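Local atomic coordinates of glucose-1-phosphate uridylyltransferase (Sphingomonas elodea, PDB entry 2UX8), a protein that probably catalyses the reaction of alpha-D-glucose 1-phosphate with UTP to give UDP-alpha-D-glucose and diphosphate. Residues 154-167 with 211-223. Sequence-based numbering, arbitrary orientation.
Sequences MVDAYNKVGGNLIC and SVIGRYILQPEVM. With G1P (1-O-phosphono-alpha-D-glucopyranose), chain K.
V212 touches I166 with its outer methyls, CG2 lying 4.0 Å from I166 CD1, which reaches it because I166 carries CG1 between its backbone N and carbonyl carbon (chi1 51°). The carbonyl of V212 turns to the substrate and accepts a hydrogen bond from O4 of glucose 1-phosphate, a sugar also hydrogen-bonded to G180 and E199. At I213 the backbone N-H is hydrogen-bonded to C167 O, while the two CB atoms pack against each other. The chain then folds through an inverse gamma turn centred on G214, whose N is held by D142, and strand 215-218 sets off antiparallel to strand 164-167. R215 O receives C167 N at 3.1 Å. Its CB packs against both C167 CB and M154 SD, and the guanidinium runs on to a salt bridge with E54. Y216 meets I166 CG2 with its ring carbon CD2 at 3.5 Å, and its hydroxyl end reaches the sugar.

This is the central mixed sheet of a GT-A nucleotidyltransferase: strand 164-170 is flanked by strands 215-218 and 252-256, and helix 154-161 packs over the face bearing L165 and I217. Those two residues form a hydrogen-bonded antiparallel pair, with L165 N donating to I217 O at 3.0 Å. From I217, the extended CG1 branch (chi2 -172°) lays CD1 under the helix backbone, 4.1 Å from M154 CB, and CG2 approaches Y158 CD1. L218 brings CD2 alongside N164 CB. Q219 folds back against G163, in the helix-strand turn, its CG 3.6 Å from G163 O and its amide nearly coplanar with the Y158 ring, at the ring's edge. Cut back to the methyl of an alanine, this side chain would probably leave a gap between G163 and the Y158 ring edge. Beyond it, V222 touches the N164 amide through CG2.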
ATOM      1  N   MET C 154     -11.289  14.531 -31.366  1.00 27.96           N
ATOM      2  CA  MET C 154     -12.510  15.057 -30.776  1.00 28.41           C
ATOM      3  C   MET C 154     -12.418  16.517 -30.389  1.00 28.88           C
ATOM      4  O   MET C 154     -13.366  17.285 -30.605  1.00 28.38           O
ATOM      5  CB  MET C 154     -12.903  14.234 -29.554  1.00 36.32           C
ATOM      6  CG  MET C 154     -13.683  12.991 -29.909  1.00 35.75           C
ATOM      7  SD  MET C 154     -14.163  12.046 -28.479  1.00 37.34           S
ATOM      8  CE  MET C 154     -15.551  12.960 -27.895  1.00 35.68           C
ATOM      9  N   VAL C 155     -11.285  16.903 -29.813  1.00 44.32           N
ATOM     10  CA  VAL C 155     -11.098  18.289 -29.405  1.00 46.06           C
ATOM     11  C   VAL C 155     -11.050  19.174 -30.662  1.00 46.59           C
ATOM     12  O   VAL C 155     -11.506  20.320 -30.654  1.00 46.97           O
ATOM     13  CB  VAL C 155      -9.805  18.455 -28.557  1.00 40.03           C
ATOM     14  CG1 VAL C 155      -8.594  18.231 -29.407  1.00 42.12           C
ATOM     15  CG2 VAL C 155      -9.755  19.827 -27.945  1.00 39.68           C
ATOM     16  N   ASP C 156     -10.510  18.625 -31.743  1.00 51.87           N
ATOM     17  CA  ASP C 156     -10.432  19.340 -33.012  1.00 52.19           C
ATOM     18  C   ASP C 156     -11.832  19.736 -33.458  1.00 52.02           C
ATOM     19  O   ASP C 156     -12.055  20.852 -33.929  1.00 52.98           O
ATOM     20  CB  ASP C 156      -9.788  18.453 -34.081  1.00 36.03           C
ATOM     21  CG  ASP C 156      -8.272  18.474 -34.019  1.00 37.60           C
ATOM     22  OD1 ASP C 156      -7.623  17.581 -34.611  1.00 40.14           O
ATOM     23  OD2 ASP C 156      -7.716  19.396 -33.386  1.00 38.33           O
ATOM     24  N   ALA C 157     -12.772  18.808 -33.318  1.00 35.97           N
ATOM     25  CA  ALA C 157     -14.157  19.065 -33.685  1.00 36.00           C
ATOM     26  C   ALA C 157     -14.822  19.946 -32.647  1.00 36.55           C
ATOM     27  O   ALA C 157     -15.769  20.653 -32.952  1.00 37.13           O
ATOM     28  CB  ALA C 157     -14.928  17.761 -33.804  1.00  9.26           C
ATOM     29  N   TYR C 158     -14.341  19.880 -31.412  1.00 48.99           N
ATOM     30  CA  TYR C 158     -14.905  20.683 -30.340  1.00 49.03           C
ATOM     31  C   TYR C 158     -14.634  22.151 -30.647  1.00 50.82           C
ATOM     32  O   TYR C 158     -15.538  22.984 -30.582  1.00 50.39           O
ATOM     33  CB  TYR C 158     -14.277  20.292 -28.991  1.00 31.69           C
ATOM     34  CG  TYR C 158     -14.670  21.209 -27.864  1.00 28.25           C
ATOM     35  CD1 TYR C 158     -15.989  21.261 -27.417  1.00 25.59           C
ATOM     36  CD2 TYR C 158     -13.738  22.064 -27.274  1.00 25.60           C
ATOM     37  CE1 TYR C 158     -16.382  22.145 -26.412  1.00 26.21           C
ATOM     38  CE2 TYR C 158     -14.117  22.955 -26.264  1.00 26.54           C
ATOM     39  CZ  TYR C 158     -15.442  22.990 -25.839  1.00 27.81           C
ATOM     40  OH  TYR C 158     -15.830  23.860 -24.845  1.00 28.47           O
ATOM     41  N   ASN C 159     -13.381  22.448 -30.988  1.00 87.92           N
ATOM     42  CA  ASN C 159     -12.943  23.805 -31.315  1.00 90.57           C
ATOM     43  C   ASN C 159     -13.820  24.497 -32.340  1.00 91.79           C
ATOM     44  O   ASN C 159     -13.807  25.725 -32.446  1.00 93.49           O
ATOM     45  CB  ASN C 159     -11.518  23.800 -31.875  1.00 64.44           C
ATOM     46  CG  ASN C 159     -10.470  23.619 -30.806  1.00 67.34           C
ATOM     47  OD1 ASN C 159     -10.321  24.448 -29.904  1.00 70.88           O
ATOM     48  ND2 ASN C 159      -9.727  22.530 -30.900  1.00 69.41           N
ATOM     49  N   LYS C 160     -14.560  23.716 -33.118  1.00 66.72           N
ATOM     50  CA  LYS C 160     -15.409  24.312 -34.135  1.00 67.19           C
ATOM     51  C   LYS C 160     -16.899  24.311 -33.832  1.00 66.89           C
ATOM     52  O   LYS C 160     -17.589  25.277 -34.152  1.00 67.72           O
ATOM     53  CB  LYS C 160     -15.157  23.663 -35.496  1.00 67.86           C
ATOM     54  CG  LYS C 160     -15.398  22.191 -35.554  1.00 70.25           C
ATOM     55  CD  LYS C 160     -15.139  21.652 -36.950  1.00 74.86           C
ATOM     56  CE  LYS C 160     -16.215  22.076 -37.943  1.00 74.95           C
ATOM     57  NZ  LYS C 160     -15.972  21.549 -39.325  1.00 76.77           N
ATOM     58  N   VAL C 161     -17.406  23.247 -33.216  1.00 43.35           N
ATOM     59  CA  VAL C 161     -18.824  23.206 -32.895  1.00 43.07           C
ATOM     60  C   VAL C 161     -19.188  23.378 -31.415  1.00 42.91           C
ATOM     61  O   VAL C 161     -20.341  23.705 -31.105  1.00 43.15           O
ATOM     62  CB  VAL C 161     -19.458  21.926 -33.417  1.00 45.85           C
ATOM     63  CG1 VAL C 161     -20.955  21.989 -33.234  1.00 47.09           C
ATOM     64  CG2 VAL C 161     -19.114  21.756 -34.882  1.00 45.77           C
ATOM     65  N   GLY C 162     -18.222  23.166 -30.514  1.00 38.16           N
ATOM     66  CA  GLY C 162     -18.464  23.327 -29.086  1.00 37.19           C
ATOM     67  C   GLY C 162     -19.496  22.369 -28.544  1.00 36.97           C
ATOM     68  O   GLY C 162     -19.748  21.335 -29.157  1.00 36.69           O
ATOM     69  N   GLY C 163     -20.093  22.697 -27.402  1.00 49.46           N
ATOM     70  CA  GLY C 163     -21.105  21.825 -26.823  1.00 49.52           C
ATOM     71  C   GLY C 163     -20.584  20.496 -26.291  1.00 49.61           C
ATOM     72  O   GLY C 163     -19.498  20.436 -25.726  1.00 49.67           O
ATOM     73  N   ASN C 164     -21.358  19.431 -26.481  1.00 43.73           N
ATOM     74  CA  ASN C 164     -20.978  18.110 -26.004  1.00 44.07           C
ATOM     75  C   ASN C 164     -20.674  17.156 -27.151  1.00 43.99           C
ATOM     76  O   ASN C 164     -21.347  17.173 -28.179  1.00 44.82           O
ATOM     77  CB  ASN C 164     -22.098  17.534 -25.133  1.00 50.51           C
ATOM     78  CG  ASN C 164     -22.642  18.545 -24.137  1.00 51.62           C
ATOM     79  OD1 ASN C 164     -23.600  19.265 -24.427  1.00 55.10           O
ATOM     80  ND2 ASN C 164     -22.022  18.617 -22.963  1.00 50.99           N
ATOM     81  N   LEU C 165     -19.650  16.330 -26.973  1.00 44.87           N
ATOM     82  CA  LEU C 165     -19.267  15.368 -27.990  1.00 44.42           C
ATOM     83  C   LEU C 165     -18.976  14.011 -27.365  1.00 44.72           C
ATOM     84  O   LEU C 165     -18.576  13.914 -26.200  1.00 44.39           O
ATOM     85  CB  LEU C 165     -18.024  15.837 -28.751  1.00 47.60           C
ATOM     86  CG  LEU C 165     -18.046  17.120 -29.583  1.00 47.81           C
ATOM     87  CD1 LEU C 165     -17.669  18.291 -28.706  1.00 47.84           C
ATOM     88  CD2 LEU C 165     -17.046  17.016 -30.723  1.00 47.80           C
ATOM     89  N   ILE C 166     -19.180  12.965 -28.155  1.00 47.22           N
ATOM     90  CA  ILE C 166     -18.924  11.604 -27.717  1.00 47.65           C
ATOM     91  C   ILE C 166     -18.438  10.812 -28.914  1.00 48.37           C
ATOM     92  O   ILE C 166     -18.773  11.128 -30.048  1.00 48.86           O
ATOM     93  CB  ILE C 166     -20.197  10.931 -27.168  1.00 33.56           C
ATOM     94  CG1 ILE C 166     -21.334  11.090 -28.176  1.00 34.41           C
ATOM     95  CG2 ILE C 166     -20.570  11.534 -25.818  1.00 32.89           C
ATOM     96  CD1 ILE C 166     -22.593  10.342 -27.811  1.00 33.77           C
ATOM     97  N   CYS C 167     -17.635   9.791 -28.666  1.00 53.78           N
ATOM     98  CA  CYS C 167     -17.140   8.963 -29.750  1.00 54.52           C
ATOM     99  C   CYS C 167     -18.255   7.997 -30.141  1.00 55.55           C
ATOM    100  O   CYS C 167     -18.875   7.364 -29.283  1.00 55.96           O
ATOM    101  CB  CYS C 167     -15.909   8.185 -29.307  1.00 41.06           C
ATOM    102  SG  CYS C 167     -15.125   7.315 -30.651  1.00 38.92           S
ATOM    103  N   SER C 211     -23.459   3.370 -31.353  1.00 50.78           N
ATOM    104  CA  SER C 211     -23.349   3.369 -29.907  1.00 49.14           C
ATOM    105  C   SER C 211     -22.378   4.414 -29.380  1.00 47.39           C
ATOM    106  O   SER C 211     -21.641   5.043 -30.139  1.00 46.92           O
ATOM    107  CB  SER C 211     -22.902   1.986 -29.449  1.00 83.25           C
ATOM    108  OG  SER C 211     -21.738   1.589 -30.159  1.00 83.90           O
ATOM    109  N   VAL C 212     -22.388   4.583 -28.063  1.00 53.12           N
ATOM    110  CA  VAL C 212     -21.515   5.536 -27.395  1.00 51.31           C
ATOM    111  C   VAL C 212     -20.244   4.804 -26.973  1.00 49.99           C
ATOM    112  O   VAL C 212     -20.315   3.714 -26.419  1.00 49.96           O
ATOM    113  CB  VAL C 212     -22.205   6.128 -26.141  1.00 43.49           C
ATOM    114  CG1 VAL C 212     -21.331   7.197 -25.507  1.00 43.89           C
ATOM    115  CG2 VAL C 212     -23.552   6.717 -26.519  1.00 42.96           C
ATOM    116  N   ILE C 213     -19.087   5.387 -27.261  1.00 45.17           N
ATOM    117  CA  ILE C 213     -17.820   4.776 -26.883  1.00 42.93           C
ATOM    118  C   ILE C 213     -17.226   5.604 -25.748  1.00 41.37           C
ATOM    119  O   ILE C 213     -17.540   6.778 -25.611  1.00 41.28           O
ATOM    120  CB  ILE C 213     -16.842   4.714 -28.085  1.00 36.25           C
ATOM    121  CG1 ILE C 213     -17.446   3.848 -29.196  1.00 35.02           C
ATOM    122  CG2 ILE C 213     -15.497   4.148 -27.645  1.00 35.26           C
ATOM    123  CD1 ILE C 213     -17.919   2.492 -28.740  1.00 32.75           C
ATOM    124  N   GLY C 214     -16.371   4.986 -24.941  1.00 27.68           N
ATOM    125  CA  GLY C 214     -15.775   5.655 -23.794  1.00 25.40           C
ATOM    126  C   GLY C 214     -14.891   6.880 -23.948  1.00 24.27           C
ATOM    127  O   GLY C 214     -13.818   6.962 -23.345  1.00 24.97           O
ATOM    128  N   ARG C 215     -15.339   7.842 -24.740  1.00 35.36           N
ATOM    129  CA  ARG C 215     -14.605   9.091 -24.957  1.00 33.79           C
ATOM    130  C   ARG C 215     -15.652  10.214 -24.965  1.00 33.71           C
ATOM    131  O   ARG C 215     -16.537  10.229 -25.821  1.00 33.46           O
ATOM    132  CB  ARG C 215     -13.845   9.030 -26.291  1.00 29.97           C
ATOM    133  CG  ARG C 215     -12.312   9.010 -26.179  1.00 26.76           C
ATOM    134  CD  ARG C 215     -11.825   8.000 -25.157  1.00 23.23           C
ATOM    135  NE  ARG C 215     -10.442   7.583 -25.354  1.00 20.22           N
ATOM    136  CZ  ARG C 215      -9.952   6.458 -24.836  1.00 22.78           C
ATOM    137  NH1 ARG C 215     -10.739   5.689 -24.109  1.00 21.87           N
ATOM    138  NH2 ARG C 215      -8.700   6.074 -25.070  1.00 21.60           N
ATOM    139  N   TYR C 216     -15.567  11.131 -23.997  1.00 26.97           N
ATOM    140  CA  TYR C 216     -16.528  12.229 -23.894  1.00 26.66           C
ATOM    141  C   TYR C 216     -15.894  13.597 -23.656  1.00 26.78           C
ATOM    142  O   TYR C 216     -14.794  13.721 -23.110  1.00 26.40           O
ATOM    143  CB  TYR C 216     -17.505  12.020 -22.728  1.00 32.73           C
ATOM    144  CG  TYR C 216     -18.154  10.657 -22.572  1.00 33.59           C
ATOM    145  CD1 TYR C 216     -17.396   9.516 -22.297  1.00 35.03           C
ATOM    146  CD2 TYR C 216     -19.542  10.524 -22.611  1.00 33.56           C
ATOM    147  CE1 TYR C 216     -18.008   8.284 -22.060  1.00 33.20           C
ATOM    148  CE2 TYR C 216     -20.157   9.299 -22.376  1.00 33.00           C
ATOM    149  CZ  TYR C 216     -19.389   8.189 -22.100  1.00 33.27           C
ATOM    150  OH  TYR C 216     -20.014   6.994 -21.851  1.00 34.43           O
ATOM    151  N   ILE C 217     -16.626  14.627 -24.068  1.00 36.58           N
ATOM    152  CA  ILE C 217     -16.257  16.017 -23.844  1.00 37.05           C
ATOM    153  C   ILE C 217     -17.590  16.612 -23.443  1.00 38.69           C
ATOM    154  O   ILE C 217     -18.486  16.740 -24.266  1.00 40.00           O
ATOM    155  CB  ILE C 217     -15.772  16.718 -25.096  1.00 23.84           C
ATOM    156  CG1 ILE C 217     -14.376  16.221 -25.449  1.00 23.37           C
ATOM    157  CG2 ILE C 217     -15.769  18.225 -24.866  1.00 21.11           C
ATOM    158  CD1 ILE C 217     -13.700  16.992 -26.565  1.00 23.09           C
ATOM    159  N   LEU C 218     -17.729  16.959 -22.174  1.00 35.21           N
ATOM    160  CA  LEU C 218     -18.989  17.479 -21.673  1.00 36.20           C
ATOM    161  C   LEU C 218     -18.942  18.879 -21.098  1.00 37.49           C
ATOM    162  O   LEU C 218     -17.906  19.346 -20.642  1.00 37.61           O
ATOM    163  CB  LEU C 218     -19.521  16.525 -20.614  1.00 23.53           C
ATOM    164  CG  LEU C 218     -19.694  15.130 -21.180  1.00 23.12           C
ATOM    165  CD1 LEU C 218     -19.765  14.153 -20.048  1.00 22.72           C
ATOM    166  CD2 LEU C 218     -20.946  15.070 -22.071  1.00 22.92           C
ATOM    167  N   GLN C 219     -20.092  19.542 -21.114  1.00 39.31           N
ATOM    168  CA  GLN C 219     -20.204  20.888 -20.574  1.00 40.40           C
ATOM    169  C   GLN C 219     -20.577  20.787 -19.108  1.00 41.48           C
ATOM    170  O   GLN C 219     -21.266  19.851 -18.691  1.00 41.01           O
ATOM    171  CB  GLN C 219     -21.257  21.690 -21.345  1.00 33.31           C
ATOM    172  CG  GLN C 219     -20.858  21.943 -22.786  1.00 31.98           C
ATOM    173  CD  GLN C 219     -19.565  22.722 -22.885  1.00 28.66           C
ATOM    174  OE1 GLN C 219     -18.690  22.406 -23.685  1.00 30.08           O
ATOM    175  NE2 GLN C 219     -19.440  23.752 -22.070  1.00 28.89           N
ATOM    176  N   PRO C 220     -20.126  21.757 -18.308  1.00 37.46           N
ATOM    177  CA  PRO C 220     -20.391  21.798 -16.869  1.00 39.14           C
ATOM    178  C   PRO C 220     -21.847  21.608 -16.450  1.00 40.55           C
ATOM    179  O   PRO C 220     -22.114  21.188 -15.322  1.00 40.52           O
ATOM    180  CB  PRO C 220     -19.811  23.152 -16.446  1.00 45.33           C
ATOM    181  CG  PRO C 220     -19.885  23.972 -17.703  1.00 44.76           C
ATOM    182  CD  PRO C 220     -19.440  22.983 -18.746  1.00 44.14           C
ATOM    183  N   GLU C 221     -22.789  21.892 -17.348  1.00 53.34           N
ATOM    184  CA  GLU C 221     -24.196  21.730 -17.002  1.00 54.33           C
ATOM    185  C   GLU C 221     -24.498  20.261 -16.735  1.00 54.70           C
ATOM    186  O   GLU C 221     -25.442  19.933 -16.014  1.00 55.41           O
ATOM    187  CB  GLU C 221     -25.115  22.248 -18.116  1.00 58.76           C
ATOM    188  CG  GLU C 221     -24.436  22.978 -19.275  1.00 61.17           C
ATOM    189  CD  GLU C 221     -23.708  24.261 -18.866  1.00 64.54           C
ATOM    190  OE1 GLU C 221     -24.154  24.932 -17.905  1.00 67.40           O
ATOM    191  OE2 GLU C 221     -22.700  24.609 -19.528  1.00 63.51           O
ATOM    192  N   VAL C 222     -23.691  19.373 -17.306  1.00 51.84           N
ATOM    193  CA  VAL C 222     -23.903  17.944 -17.101  1.00 52.04           C
ATOM    194  C   VAL C 222     -23.574  17.546 -15.667  1.00 52.19           C
ATOM    195  O   VAL C 222     -24.222  16.665 -15.102  1.00 52.29           O
ATOM    196  CB  VAL C 222     -23.055  17.096 -18.065  1.00 49.14           C
ATOM    197  CG1 VAL C 222     -23.420  15.622 -17.901  1.00 48.26           C
ATOM    198  CG2 VAL C 222     -23.285  17.558 -19.504  1.00 48.88           C
ATOM    199  N   MET C 223     -22.563  18.190 -15.087  1.00 51.81           N
ATOM    200  CA  MET C 223     -22.187  17.920 -13.700  1.00 52.18           C
ATOM    201  C   MET C 223     -23.359  18.331 -12.821  1.00 52.71           C
ATOM    202  O   MET C 223     -23.815  17.566 -11.971  1.00 52.72           O
ATOM    203  CB  MET C 223     -20.950  18.731 -13.301  1.00 44.69           C
ATOM    204  CG  MET C 223     -19.634  18.020 -13.512  1.00 43.45           C
ATOM    205  SD  MET C 223     -19.360  16.687 -12.336  1.00 38.29           S
ATOM    206  CE  MET C 223     -20.161  15.414 -13.084  1.00 39.96           C
TER
HETATM  207  C1  G1P K1290     -20.786   3.029 -20.541  0.60 60.19           C
HETATM  208  C2  G1P K1290     -21.953   3.934 -20.982  0.60 60.19           C
HETATM  209  C3  G1P K1290     -22.544   3.373 -22.287  0.60 60.19           C
HETATM  210  C4  G1P K1290     -21.445   3.391 -23.344  0.60 60.19           C
HETATM  211  C5  G1P K1290     -20.283   2.501 -22.847  0.60 60.19           C
HETATM  212  C6  G1P K1290     -19.154   2.519 -23.888  0.60 60.19           C
HETATM  213  O1  G1P K1290     -21.296   1.704 -20.267  0.60 60.19           O
HETATM  214  O2  G1P K1290     -22.949   3.939 -19.960  0.60 60.19           O
HETATM  215  O3  G1P K1290     -23.621   4.196 -22.715  0.60 60.19           O
HETATM  216  O4  G1P K1290     -21.966   2.875 -24.569  0.60 60.19           O
HETATM  217  O5  G1P K1290     -19.762   3.015 -21.588  0.60 60.19           O
HETATM  218  O6  G1P K1290     -18.058   1.710 -23.452  0.60 60.19           O
HETATM  219  P   G1P K1290     -20.136   0.774 -19.616  0.60 60.19           P
HETATM  220  O1P G1P K1290     -19.600   1.391 -18.378  0.60 60.19           O
HETATM  221  O2P G1P K1290     -20.747  -0.671 -19.293  0.60 60.19           O
HETATM  222  O3P G1P K1290     -18.932   0.577 -20.669  0.60 60.19           O